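Local coordinates for uncharacterized protein DUF1185 (Bordetella bronchiseptica RB50, PDB 3BYQ) that is of unknown function but adopts a variant of the Bacillus chorismate mutase fold and may take part in amino-acid metabolism, at residues A156-P159 / R160-L163. Sequence-based numbering, arbitrary orientation.
Sequences APRP and REIL. With EDO (1,2-ethanediol), chain I.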
loop_
_atom_site.group_PDB
_atom_site.type_symbol
_atom_site.label_atom_id
_atom_site.label_comp_id
_atom_site.label_asym_id
_atom_site.label_seq_id
_atom_site.Cartn_x
_atom_site.Cartn_y
_atom_site.Cartn_z
ATOM N N ALA B 156 10.958 -4.107 -7.623
ATOM C CA ALA B 156 12.258 -4.220 -6.979
ATOM C C ALA B 156 12.251 -3.604 -5.599
ATOM O O ALA B 156 11.389 -2.784 -5.298
ATOM C CB ALA B 156 13.324 -3.481 -7.804
ATOM N N PRO B 157 13.171 -4.053 -4.751
ATOM C CA PRO B 157 14.093 -5.159 -4.950
ATOM C C PRO B 157 13.339 -6.443 -4.695
ATOM O O PRO B 157 12.575 -6.547 -3.714
ATOM C CB PRO B 157 15.104 -4.973 -3.832
ATOM C CG PRO B 157 14.376 -4.300 -2.774
ATOM C CD PRO B 157 13.366 -3.434 -3.415
ATOM N N ARG B 158 13.623 -7.420 -5.546
ATOM C CA ARG B 158 13.074 -8.750 -5.374
ATOM C C ARG B 158 13.908 -9.309 -4.185
ATOM O O ARG B 158 14.860 -8.682 -3.764
ATOM C CB ARG B 158 13.122 -9.533 -6.672
ATOM C CG ARG B 158 12.188 -8.852 -7.681
ATOM C CD ARG B 158 12.156 -9.573 -8.926
ATOM N NE ARG B 158 11.438 -8.830 -9.955
ATOM C CZ ARG B 158 11.200 -9.305 -11.178
ATOM N NH1 ARG B 158 11.527 -10.545 -11.511
ATOM N NH2 ARG B 158 10.624 -8.533 -12.051
ATOM N N PRO B 159 13.501 -10.449 -3.620
ATOM C CA PRO B 159 14.101 -10.918 -2.401
ATOM C C PRO B 159 15.625 -10.953 -2.341
ATOM O O PRO B 159 16.210 -10.666 -1.288
ATOM C CB PRO B 159 13.495 -12.310 -2.253
ATOM C CG PRO B 159 12.093 -12.145 -2.801
ATOM C CD PRO B 159 12.289 -11.220 -3.988
ATOM N N ARG B 160 16.237 -11.270 -3.471
ATOM C CA ARG B 160 17.685 -11.469 -3.572
ATOM C C ARG B 160 18.392 -10.339 -4.324
ATOM O O ARG B 160 19.436 -10.527 -4.926
ATOM C CB ARG B 160 17.953 -12.853 -4.190
ATOM C CG ARG B 160 17.359 -13.975 -3.340
ATOM C CD ARG B 160 17.586 -15.341 -3.901
ATOM N NE ARG B 160 16.623 -15.651 -4.940
ATOM C CZ ARG B 160 15.324 -15.798 -4.714
ATOM N NH1 ARG B 160 14.811 -15.614 -3.496
ATOM N NH2 ARG B 160 14.535 -16.081 -5.722
ATOM N N GLU B 161 17.784 -9.168 -4.251
ATOM C CA GLU B 161 18.308 -7.938 -4.853
ATOM C C GLU B 161 18.449 -6.825 -3.849
ATOM O O GLU B 161 18.010 -6.911 -2.698
ATOM C CB GLU B 161 17.402 -7.448 -5.967
ATOM C CG GLU B 161 17.205 -8.441 -7.069
ATOM C CD GLU B 161 16.368 -7.910 -8.187
ATOM O OE1 GLU B 161 15.311 -7.279 -7.893
ATOM O OE2 GLU B 161 16.711 -8.194 -9.368
ATOM N N ILE B 162 19.116 -5.782 -4.313
ATOM C CA ILE B 162 19.255 -4.517 -3.565
ATOM C C ILE B 162 19.067 -3.362 -4.526
ATOM O O ILE B 162 19.506 -3.441 -5.694
ATOM C CB ILE B 162 20.640 -4.311 -2.896
ATOM C CG1 ILE B 162 21.092 -5.542 -2.098
ATOM C CG2 ILE B 162 20.613 -3.020 -1.985
ATOM C CD1 ILE B 162 22.648 -5.603 -1.816
ATOM N N LEU B 163 18.325 -2.354 -4.067
ATOM C CA LEU B 163 18.111 -1.104 -4.814
ATOM C C LEU B 163 18.929 -0.034 -4.118
ATOM O O LEU B 163 18.802 0.185 -2.904
ATOM C CB LEU B 163 16.609 -0.747 -4.825
ATOM C CG LEU B 163 16.202 0.471 -5.680
ATOM C CD1 LEU B 163 14.671 0.446 -5.886
ATOM C CD2 LEU B 163 16.591 1.778 -5.011
HETATM C C1 EDO I . 11.270 -15.447 -1.755
HETATM O O1 EDO I . 11.417 -15.986 -3.081
HETATM C C2 EDO I . 11.220 -16.592 -0.756
HETATM O O2 EDO I . 10.107 -17.422 -1.097
HETATM O O HOH W 1 18.510 -9.097 -1.022
#
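Arg160 follows Pro159 at the corner of a type I beta turn running from Arg158 to Glu161. Its side chain bends at chi3 (-81°), which carries Arg160 NH1 to 3.8 Å from Pro159 CB. That nitrogen also makes a weak hydrogen bond to O1 of a 1,2-ethanediol molecule, probably left from crystallisation, but the guanidinium's stronger partners are Asp89 of its own chain and Asp89 of a neighbouring subunit.

Glu161 closes the turn, its N donating to Arg158 O (3.0 Å) from above the carbonyl plane. The carboxylate then reaches back: Glu161 OE1 accepts a nearly straight bond from Arg158 N (2.9 Å, 168°) on its anti side, 23° out of the carboxylate plane, while OE2 forms a salt bridge with Arg8. Arg158 runs alongside, bringing Arg158 CB to 3.4 Å from Glu161 OE1, and its guanidinium is taken up by Asp155 and by Glu20 of a third subunit, not by Glu161. A water bridges Pro159 O and Glu161 O.

The side chain of Ile162 starts away from residues 156-159 and packs on Val86, whereas Leu163 CB comes to 4.4 Å from CD of Pro157, whose ring follows the cis Ala156-Pro157 peptide bond. The turn leads from the loop after strand 147-151 into strand 161-169, antiparallel to both strands 29-39 and 79-86.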